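PDB 5XUW: lysozyme C from Equus asinus, which hydrolyses the beta-1,4 linkages between N-acetylmuramic acid and N-acetylglucosamine in bacterial peptidoglycan and binds one calcium ion per molecule. Local coordinates for residues E7-L12 against N27-A32; E33-F38 against W108-K113; Y52-F57 against K82-N87. All coordinates share one frame; numbering follows the deposited sequence.

Contact 1: E7-L12 against N27-A32; sequences ELAHKL and NWVCMA
L8 and L12, one turn apart on helix 5-14, reach across to V29, W28 and A32 of helix 25-36, and the contact is apolar throughout, side chain on side chain except where V29 lies on the backbone of A9. The tightest meeting is that of a branch end with a methyl: CD2 of L8 lies 3.4 Å from CB of A32, closer than carbons usually pack. L8 gets there with its CG anti to the backbone N (chi1 -176°), and alanine, with a single methyl, lets the leucine branch come this close. L12 packs in the same way through one methyl. Its CD1 touches CB of W28 at 3.9 Å and CG2 of V29 at 4.0 Å; the indole itself leads off toward A95 and V99 of helix 89-100, and I92 of that helix touches L12.

A second kind of contact sets a side chain against backbone. V29 holds CG2 beside its own backbone N, and this methyl comes to 3.6 Å from CA of A9; CB of A9 is hardly farther, at 3.9 Å. A9 is short enough to let the valine approach the helix surface itself.

The segment axes run 9.7 Å apart at 129°; the backbones are nearest at A9 and V29, with L8 and L12 contributing most of the first helix's surface. Since only apolar groups meet and every touching residue is buried, this junction in the alpha domain of the C-type lysozyme fold depends on shape and exclusion of water.

Contact 2: E33-F38 against W108-K113; sequences EYESNF and WKAWVK
W108, at the N-cap position of helix 109-114, offers E35 the edge of its indole. OE2 of E35 lies near the ring plane and 3.2 Å from CB of W108, while CD1 is the ring atom that meets the glutamate's CD, at 3.8 Å. Carboxylate and indole planes stand 60° apart. The indole nitrogen NE1 is spent elsewhere, on the backbone O of F57, which probably helps to hold the ring with its edge to the carboxylate.

At K109 the backbone N comes to 3.3 Å from OE2 of E35, but at too poor an angle to count as a bond.

E35 is the predicted acid of the active site, as in other C-type lysozymes of glycosyl hydrolase family 22, and lies on helix 25-36, facing the start of helix 109-114. Its chain bends at chi2, which carries OE2 over to that helix start.

A110 then supplies the hydrogen bond: its backbone N donates to OE2 of E35 over 2.9 Å, the N-H...O angle being 144°, and arrives from above the carboxylate plane, 43° out of it. The small methyl of A110 lets helix 109-114 come close to E35 and Y34. Its CB lies 3.5 Å from CD of E35 and also meets Y34, 3.3 Å from the backbone O and 3.9 Å from CB, while the tyrosine ring leads away to stack on H114.

Contact 3: Y52-F57 against K82-N87; sequences YDYGLF and KLLDDN. With CA (calcium ion), chain C.
Y54 meets L83 and L84 along its length, beginning at CB, which lies 4.1 Å from CB of L83. With CG anti to the carbonyl carbon (chi1 -75°), the ring extends beside L84. CD2 comes next and touches CD1 of L84 at 3.7 Å, with CG of the same leucine in the ring plane, so the branched side chain packs against the edge of the phenol. CE2 also touches CD1 of L84, at 3.9 Å. At the tip, OH turns to the carboxylate of D67. A tyrosine suits this place because its flank is apolar while its end can take a polar partner.

Beyond Y54 the two segments come closest at G55, whose CA makes a CA-H...O contact of 3.1 Å with the backbone O of L83. The positive phi of G55 (86°) suits a glycine, and a side chain at this point would run into that oxygen. Water 1 accepts from the backbone N of L56 at 2.9 Å and lies within hydrogen-bonding distance of the same O of L83.

On the far side of L83 and L84, the segment 82-87 wraps around the calcium ion. The metal is bound by the backbone O of K82 at 2.3 Å, by OD1 of D85, by the backbone O of N87 and by waters 2 and 3; D90 and D91 complete the seven ligands. Water 3 also donates to OD2 of D85, which probably helps to hold the carboxylate in place. This is the calcium-binding loop of calcium-binding C-type lysozymes and alpha-lactalbumins, here packed against strand 53-54 at Y54 and against the next residue, G55.

Overall arrangement
Helix 25-36 serves both contact 1 and contact 2, whose centres are 11 Å apart: N27 OD1 accepts from W111 NE1 at 2.9 Å, and M31 packs on W108. Contact 3, nested within the chain loop that contact 2 closes, joins it where S36 OG lies 2.7 Å from L56 O and through the W108-F57 bond. F57 also packs on M31, A32 and L12, so the segment 52-57 meets contact 1 as well. The predicted catalytic pair is divided between contacts 2 and 3, the side chains of E35 and D53 being about 6 Å apart. The calcium ion lies away from that pair, 15.3 Å from OD1 of D53 and 15.9 Å from OE1 of E35.

Contact 1: E7-L12 against N27-A32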
loop_
_atom_site.group_PDB
_atom_site.type_symbol
_atom_site.label_atom_id
_atom_site.label_comp_id
_atom_site.label_asym_id
_atom_site.label_seq_id
_atom_site.Cartn_x
_atom_site.Cartn_y
_atom_site.Cartn_z
ATOM N N GLU A 7 -0.077 14.965 2.267
ATOM C CA GLU A 7 1.327 14.610 2.385
ATOM C C GLU A 7 1.629 13.332 1.603
ATOM O O GLU A 7 2.608 13.274 0.844
ATOM C CB GLU A 7 1.699 14.395 3.844
ATOM C CG GLU A 7 3.179 14.161 4.077
ATOM C CD GLU A 7 3.486 13.846 5.525
ATOM O OE1 GLU A 7 2.536 13.694 6.329
ATOM O OE2 GLU A 7 4.685 13.746 5.835
ATOM N N LEU A 8 0.797 12.312 1.801
ATOM C CA LEU A 8 1.000 11.044 1.100
ATOM C C LEU A 8 0.848 11.220 -0.405
ATOM O O LEU A 8 1.667 10.723 -1.170
ATOM C CB LEU A 8 0.067 9.950 1.623
ATOM C CG LEU A 8 0.288 8.564 0.997
ATOM C CD1 LEU A 8 1.719 8.074 1.207
ATOM C CD2 LEU A 8 -0.711 7.548 1.540
ATOM N N ALA A 9 -0.178 11.959 -0.823
ATOM C CA ALA A 9 -0.415 12.209 -2.255
ATOM C C ALA A 9 0.820 12.807 -2.945
ATOM O O ALA A 9 1.254 12.350 -4.002
ATOM C CB ALA A 9 -1.611 13.121 -2.430
ATOM N N HIS A 10 1.423 13.801 -2.307
ATOM C CA HIS A 10 2.610 14.445 -2.873
ATOM C C HIS A 10 3.861 13.561 -2.876
ATOM O O HIS A 10 4.622 13.578 -3.843
ATOM C CB HIS A 10 2.840 15.797 -2.206
ATOM C CG HIS A 10 1.923 16.841 -2.742
ATOM N ND1 HIS A 10 2.203 17.536 -3.896
ATOM C CD2 HIS A 10 0.685 17.224 -2.361
ATOM C CE1 HIS A 10 1.201 18.348 -4.169
ATOM N NE2 HIS A 10 0.265 18.181 -3.250
ATOM N N LYS A 11 4.048 12.781 -1.817
ATOM C CA LYS A 11 5.115 11.779 -1.765
ATOM C C LYS A 11 4.965 10.757 -2.901
ATOM O O LYS A 11 5.901 10.516 -3.663
ATOM C CB LYS A 11 5.093 11.085 -0.404
ATOM C CG LYS A 11 6.095 9.955 -0.213
ATOM C CD LYS A 11 7.529 10.369 -0.487
ATOM C CE LYS A 11 8.486 9.228 -0.164
ATOM N NZ LYS A 11 9.903 9.559 -0.482
ATOM N N LEU A 12 3.780 10.166 -3.009
ATOM C CA LEU A 12 3.510 9.186 -4.062
ATOM C C LEU A 12 3.657 9.797 -5.453
ATOM O O LEU A 12 4.200 9.155 -6.356
ATOM C CB LEU A 12 2.130 8.553 -3.875
ATOM C CG LEU A 12 1.896 7.751 -2.587
ATOM C CD1 LEU A 12 0.575 7.008 -2.677
ATOM C CD2 LEU A 12 3.019 6.776 -2.253
ATOM N N ASN A 27 -6.491 6.802 -6.293
ATOM C CA ASN A 27 -6.648 5.377 -5.983
ATOM C C ASN A 27 -5.557 4.823 -5.068
ATOM O O ASN A 27 -5.845 4.082 -4.129
ATOM C CB ASN A 27 -6.778 4.547 -7.266
ATOM C CG ASN A 27 -8.210 4.402 -7.691
ATOM O OD1 ASN A 27 -8.987 3.728 -7.021
ATOM N ND2 ASN A 27 -8.584 5.054 -8.790
ATOM N N TRP A 28 -4.315 5.187 -5.346
ATOM C CA TRP A 28 -3.180 4.784 -4.504
ATOM C C TRP A 28 -3.289 5.317 -3.068
ATOM O O TRP A 28 -3.040 4.591 -2.095
ATOM C CB TRP A 28 -1.876 5.277 -5.133
ATOM C CG TRP A 28 -1.451 4.460 -6.304
ATOM C CD1 TRP A 28 -1.468 4.811 -7.620
ATOM C CD2 TRP A 28 -0.952 3.128 -6.248
ATOM N NE1 TRP A 28 -0.995 3.769 -8.391
ATOM C CE2 TRP A 28 -0.677 2.725 -7.567
ATOM C CE3 TRP A 28 -0.703 2.238 -5.202
ATOM C CZ2 TRP A 28 -0.142 1.466 -7.865
ATOM C CZ3 TRP A 28 -0.185 0.994 -5.495
ATOM C CH2 TRP A 28 0.095 0.621 -6.814
ATOM N N VAL A 29 -3.642 6.599 -2.945
ATOM C CA VAL A 29 -3.806 7.216 -1.628
ATOM C C VAL A 29 -4.997 6.587 -0.898
ATOM O O VAL A 29 -4.921 6.301 0.303
ATOM C CB VAL A 29 -3.938 8.755 -1.724
ATOM C CG1 VAL A 29 -4.187 9.372 -0.358
ATOM C CG2 VAL A 29 -2.672 9.358 -2.316
ATOM N N CYS A 30 -6.080 6.348 -1.631
ATOM C CA CYS A 30 -7.265 5.697 -1.064
ATOM C C CYS A 30 -6.938 4.314 -0.504
ATOM O O CYS A 30 -7.337 3.973 0.616
ATOM C CB CYS A 30 -8.396 5.626 -2.097
ATOM S SG CYS A 30 -10.011 5.227 -1.402
ATOM N N MET A 31 -6.177 3.523 -1.257
ATOM C CA MET A 31 -5.790 2.196 -0.773
ATOM C C MET A 31 -5.050 2.343 0.557
ATOM O O MET A 31 -5.347 1.626 1.509
ATOM C CB MET A 31 -4.954 1.457 -1.824
ATOM C CG MET A 31 -4.384 0.110 -1.391
ATOM S SD MET A 31 -2.755 0.199 -0.624
ATOM C CE MET A 31 -1.743 0.577 -2.056
ATOM N N ALA A 32 -4.136 3.303 0.653
ATOM C CA ALA A 32 -3.402 3.491 1.902
ATOM C C ALA A 32 -4.321 3.900 3.061
ATOM O O ALA A 32 -4.158 3.404 4.178
ATOM C CB ALA A 32 -2.284 4.498 1.723
#

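Contact 2: E33-F38 against W108-K113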
loop_
_atom_site.group_PDB
_atom_site.type_symbol
_atom_site.label_atom_id
_atom_site.label_comp_id
_atom_site.label_asym_id
_atom_site.label_seq_id
_atom_site.Cartn_x
_atom_site.Cartn_y
_atom_site.Cartn_z
ATOM N N GLU A 33 -5.291 4.781 2.801
ATOM C CA GLU A 33 -6.193 5.227 3.864
ATOM C C GLU A 33 -6.946 4.045 4.456
ATOM O O GLU A 33 -7.035 3.906 5.674
ATOM C CB GLU A 33 -7.212 6.275 3.392
ATOM C CG GLU A 33 -7.982 6.866 4.569
ATOM C CD GLU A 33 -8.898 8.031 4.240
ATOM O OE1 GLU A 33 -8.923 8.528 3.100
ATOM O OE2 GLU A 33 -9.623 8.448 5.170
ATOM N N TYR A 34 -7.500 3.201 3.598
ATOM C CA TYR A 34 -8.351 2.121 4.087
ATOM C C TYR A 34 -7.583 0.870 4.526
ATOM O O TYR A 34 -8.086 0.116 5.351
ATOM C CB TYR A 34 -9.486 1.854 3.088
ATOM C CG TYR A 34 -10.417 3.051 3.058
ATOM C CD1 TYR A 34 -11.420 3.201 4.025
ATOM C CD2 TYR A 34 -10.250 4.076 2.134
ATOM C CE1 TYR A 34 -12.244 4.311 4.043
ATOM C CE2 TYR A 34 -11.059 5.197 2.158
ATOM C CZ TYR A 34 -12.069 5.301 3.111
ATOM O OH TYR A 34 -12.868 6.416 3.145
ATOM N N GLU A 35 -6.359 0.674 4.027
ATOM C CA GLU A 35 -5.523 -0.444 4.473
ATOM C C GLU A 35 -4.890 -0.188 5.840
ATOM O O GLU A 35 -4.893 -1.074 6.689
ATOM C CB GLU A 35 -4.436 -0.762 3.440
ATOM C CG GLU A 35 -4.955 -1.465 2.183
ATOM C CD GLU A 35 -5.458 -2.878 2.425
ATOM O OE1 GLU A 35 -5.123 -3.477 3.468
ATOM O OE2 GLU A 35 -6.201 -3.392 1.564
ATOM N N SER A 36 -4.363 1.015 6.047
ATOM C CA SER A 36 -3.546 1.322 7.223
ATOM C C SER A 36 -3.920 2.595 8.003
ATOM O O SER A 36 -3.228 2.927 8.973
ATOM C CB SER A 36 -2.097 1.467 6.762
ATOM O OG SER A 36 -1.943 2.628 5.951
ATOM N N ASN A 37 -4.954 3.327 7.569
ATOM C CA ASN A 37 -5.252 4.669 8.090
ATOM C C ASN A 37 -4.031 5.608 8.037
ATOM O O ASN A 37 -3.811 6.411 8.947
ATOM C CB ASN A 37 -5.845 4.576 9.517
ATOM C CG ASN A 37 -6.599 5.846 9.943
ATOM O OD1 ASN A 37 -6.740 6.125 11.141
ATOM N ND2 ASN A 37 -7.053 6.627 8.978
ATOM N N PHE A 38 -3.245 5.483 6.959
ATOM C CA PHE A 38 -2.038 6.294 6.706
ATOM C C PHE A 38 -0.863 6.068 7.672
ATOM O O PHE A 38 0.064 6.874 7.685
ATOM C CB PHE A 38 -2.361 7.795 6.668
ATOM C CG PHE A 38 -3.340 8.195 5.592
ATOM C CD1 PHE A 38 -3.176 7.761 4.278
ATOM C CD2 PHE A 38 -4.410 9.024 5.893
ATOM C CE1 PHE A 38 -4.069 8.137 3.290
ATOM C CE2 PHE A 38 -5.308 9.410 4.898
ATOM C CZ PHE A 38 -5.124 8.976 3.597
ATOM N N TRP A 108 -5.459 -5.598 -2.746
ATOM C CA TRP A 108 -5.708 -4.935 -1.472
ATOM C C TRP A 108 -7.207 -4.970 -1.175
ATOM O O TRP A 108 -8.001 -4.278 -1.811
ATOM C CB TRP A 108 -5.169 -3.507 -1.514
ATOM C CG TRP A 108 -3.661 -3.416 -1.451
ATOM C CD1 TRP A 108 -2.883 -3.518 -0.335
ATOM C CD2 TRP A 108 -2.755 -3.174 -2.549
ATOM N NE1 TRP A 108 -1.555 -3.360 -0.663
ATOM C CE2 TRP A 108 -1.447 -3.153 -2.015
ATOM C CE3 TRP A 108 -2.925 -2.993 -3.923
ATOM C CZ2 TRP A 108 -0.316 -2.936 -2.813
ATOM C CZ3 TRP A 108 -1.820 -2.778 -4.711
ATOM C CH2 TRP A 108 -0.515 -2.747 -4.152
ATOM N N LYS A 109 -7.588 -5.798 -0.213
ATOM C CA LYS A 109 -9.010 -6.003 0.088
ATOM C C LYS A 109 -9.714 -4.736 0.587
ATOM O O LYS A 109 -10.890 -4.526 0.291
ATOM C CB LYS A 109 -9.183 -7.138 1.092
ATOM C CG LYS A 109 -8.698 -8.488 0.567
ATOM C CD LYS A 109 -9.409 -9.637 1.267
ATOM C CE LYS A 109 -8.692 -10.962 1.063
ATOM N NZ LYS A 109 -9.354 -12.058 1.827
ATOM N N ALA A 110 -9.006 -3.890 1.333
ATOM C CA ALA A 110 -9.613 -2.640 1.817
ATOM C C ALA A 110 -9.848 -1.651 0.661
ATOM O O ALA A 110 -10.842 -0.920 0.671
ATOM C CB ALA A 110 -8.782 -2.019 2.929
ATOM N N TRP A 111 -8.960 -1.649 -0.333
ATOM C CA TRP A 111 -9.185 -0.876 -1.554
ATOM C C TRP A 111 -10.432 -1.384 -2.280
ATOM O O TRP A 111 -11.291 -0.594 -2.701
ATOM C CB TRP A 111 -7.956 -0.910 -2.471
ATOM C CG TRP A 111 -8.179 -0.164 -3.754
ATOM C CD1 TRP A 111 -8.050 1.180 -3.969
ATOM C CD2 TRP A 111 -8.612 -0.727 -4.981
ATOM N NE1 TRP A 111 -8.389 1.492 -5.271
ATOM C CE2 TRP A 111 -8.728 0.333 -5.916
ATOM C CE3 TRP A 111 -8.907 -2.032 -5.396
ATOM C CZ2 TRP A 111 -9.126 0.121 -7.236
ATOM C CZ3 TRP A 111 -9.308 -2.233 -6.703
ATOM C CH2 TRP A 111 -9.398 -1.164 -7.611
ATOM N N VAL A 112 -10.553 -2.701 -2.410
ATOM C CA VAL A 112 -11.746 -3.278 -3.045
ATOM C C VAL A 112 -13.023 -2.826 -2.322
ATOM O O VAL A 112 -13.990 -2.420 -2.965
ATOM C CB VAL A 112 -11.697 -4.819 -3.074
ATOM C CG1 VAL A 112 -13.024 -5.398 -3.556
ATOM C CG2 VAL A 112 -10.546 -5.294 -3.957
ATOM N N LYS A 113 -13.013 -2.909 -0.996
ATOM C CA LYS A 113 -14.211 -2.647 -0.195
ATOM C C LYS A 113 -14.626 -1.178 -0.193
ATOM O O LYS A 113 -15.815 -0.883 -0.235
ATOM C CB LYS A 113 -14.006 -3.133 1.241
ATOM C CG LYS A 113 -15.206 -2.934 2.159
ATOM C CD LYS A 113 -15.014 -3.632 3.494
ATOM C CE LYS A 113 -16.292 -3.594 4.320
ATOM N NZ LYS A 113 -16.077 -4.090 5.709
#

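Contact 3: Y52-F57 against K82-N87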
loop_
_atom_site.group_PDB
_atom_site.type_symbol
_atom_site.label_atom_id
_atom_site.label_comp_id
_atom_site.label_asym_id
_atom_site.label_seq_id
_atom_site.Cartn_x
_atom_site.Cartn_y
_atom_site.Cartn_z
ATOM N N TYR A 52 0.619 -12.370 7.779
ATOM C CA TYR A 52 0.606 -11.071 8.460
ATOM C C TYR A 52 0.852 -9.952 7.465
ATOM O O TYR A 52 1.661 -10.115 6.559
ATOM C CB TYR A 52 1.711 -11.012 9.515
ATOM C CG TYR A 52 1.650 -12.112 10.536
ATOM N N ASP A 53 0.178 -8.814 7.661
ATOM C CA ASP A 53 0.295 -7.651 6.775
ATOM C C ASP A 53 1.020 -6.499 7.461
ATOM O O ASP A 53 0.723 -6.169 8.605
ATOM C CB ASP A 53 -1.091 -7.170 6.327
ATOM C CG ASP A 53 -1.869 -8.228 5.562
ATOM O OD1 ASP A 53 -1.271 -9.016 4.820
ATOM O OD2 ASP A 53 -3.108 -8.263 5.694
ATOM N N TYR A 54 1.943 -5.873 6.735
ATOM C CA TYR A 54 2.855 -4.880 7.290
ATOM C C TYR A 54 2.754 -3.536 6.603
ATOM O O TYR A 54 2.838 -3.454 5.379
ATOM C CB TYR A 54 4.288 -5.339 7.100
ATOM C CG TYR A 54 4.749 -6.439 8.020
ATOM C CD1 TYR A 54 4.520 -7.781 7.709
ATOM C CD2 TYR A 54 5.478 -6.142 9.173
ATOM C CE1 TYR A 54 4.976 -8.800 8.542
ATOM C CE2 TYR A 54 5.937 -7.152 10.016
ATOM C CZ TYR A 54 5.685 -8.476 9.696
ATOM O OH TYR A 54 6.148 -9.472 10.528
ATOM N N GLY A 55 2.612 -2.488 7.410
ATOM C CA GLY A 55 2.894 -1.136 6.975
ATOM C C GLY A 55 1.758 -0.416 6.292
ATOM O O GLY A 55 0.607 -0.865 6.322
ATOM N N LEU A 56 2.118 0.707 5.678
ATOM C CA LEU A 56 1.181 1.624 5.015
ATOM C C LEU A 56 0.312 0.944 3.960
ATOM O O LEU A 56 -0.870 1.277 3.820
ATOM C CB LEU A 56 1.973 2.757 4.360
ATOM C CG LEU A 56 1.229 3.934 3.727
ATOM C CD1 LEU A 56 0.491 4.732 4.786
ATOM C CD2 LEU A 56 2.205 4.834 3.000
ATOM N N PHE A 57 0.920 0.021 3.205
ATOM C CA PHE A 57 0.223 -0.729 2.165
ATOM C C PHE A 57 -0.098 -2.172 2.557
ATOM O O PHE A 57 -0.494 -2.960 1.702
ATOM C CB PHE A 57 1.035 -0.726 0.874
ATOM C CG PHE A 57 1.450 0.643 0.404
ATOM C CD1 PHE A 57 0.527 1.686 0.319
ATOM C CD2 PHE A 57 2.763 0.879 -0.005
ATOM C CE1 PHE A 57 0.912 2.938 -0.128
ATOM C CE2 PHE A 57 3.146 2.131 -0.467
ATOM C CZ PHE A 57 2.218 3.160 -0.535
ATOM N N LYS A 82 11.276 -3.593 7.452
ATOM C CA LYS A 82 11.563 -2.395 6.659
ATOM C C LYS A 82 10.307 -1.738 6.084
ATOM O O LYS A 82 10.383 -0.668 5.479
ATOM C CB LYS A 82 12.538 -2.730 5.544
ATOM C CG LYS A 82 13.863 -3.281 6.074
ATOM C CD LYS A 82 14.661 -3.989 4.999
ATOM C CE LYS A 82 15.371 -3.006 4.097
ATOM N NZ LYS A 82 16.564 -2.412 4.761
ATOM N N LEU A 83 9.158 -2.385 6.264
ATOM C CA LEU A 83 7.867 -1.801 5.919
ATOM C C LEU A 83 7.175 -1.185 7.139
ATOM O O LEU A 83 5.993 -0.866 7.070
ATOM C CB LEU A 83 6.983 -2.883 5.287
ATOM C CG LEU A 83 7.632 -3.638 4.122
ATOM C CD1 LEU A 83 6.763 -4.811 3.690
ATOM C CD2 LEU A 83 7.902 -2.694 2.957
ATOM N N LEU A 84 7.897 -1.037 8.252
ATOM C CA LEU A 84 7.347 -0.433 9.462
ATOM C C LEU A 84 8.073 0.845 9.879
ATOM O O LEU A 84 7.703 1.441 10.878
ATOM C CB LEU A 84 7.359 -1.449 10.607
ATOM C CG LEU A 84 6.494 -2.701 10.438
ATOM C CD1 LEU A 84 6.706 -3.634 11.620
ATOM C CD2 LEU A 84 5.020 -2.353 10.296
ATOM N N ASP A 85 9.083 1.268 9.124
ATOM C CA ASP A 85 9.824 2.500 9.453
ATOM C C ASP A 85 9.134 3.708 8.815
ATOM O O ASP A 85 8.063 3.572 8.206
ATOM C CB ASP A 85 11.296 2.382 9.040
ATOM C CG ASP A 85 11.479 2.318 7.554
ATOM O OD1 ASP A 85 10.578 1.780 6.885
ATOM O OD2 ASP A 85 12.522 2.783 7.044
ATOM N N ASP A 86 9.722 4.894 8.963
ATOM C CA ASP A 86 9.056 6.121 8.514
ATOM C C ASP A 86 9.133 6.306 7.004
ATOM O O ASP A 86 8.238 6.926 6.427
ATOM C CB ASP A 86 9.646 7.362 9.194
ATOM C CG ASP A 86 9.231 7.500 10.644
ATOM O OD1 ASP A 86 8.535 6.612 11.176
ATOM O OD2 ASP A 86 9.584 8.530 11.252
ATOM N N ASN A 87 10.205 5.812 6.378
ATOM C CA ASN A 87 10.427 6.057 4.962
ATOM C C ASN A 87 9.729 4.981 4.146
ATOM O O ASN A 87 9.880 3.812 4.447
ATOM C CB ASN A 87 11.912 6.091 4.643
ATOM C CG ASN A 87 12.176 6.651 3.264
ATOM O OD1 ASN A 87 12.209 7.870 3.066
ATOM N ND2 ASN A 87 12.341 5.776 2.303
HETATM CA CA CA C . 9.910 1.437 4.654
HETATM O O HOH W 1 4.833 1.507 6.018
HETATM O O HOH W 2 7.921 1.888 5.938
HETATM O O HOH W 3 12.222 1.895 4.518
#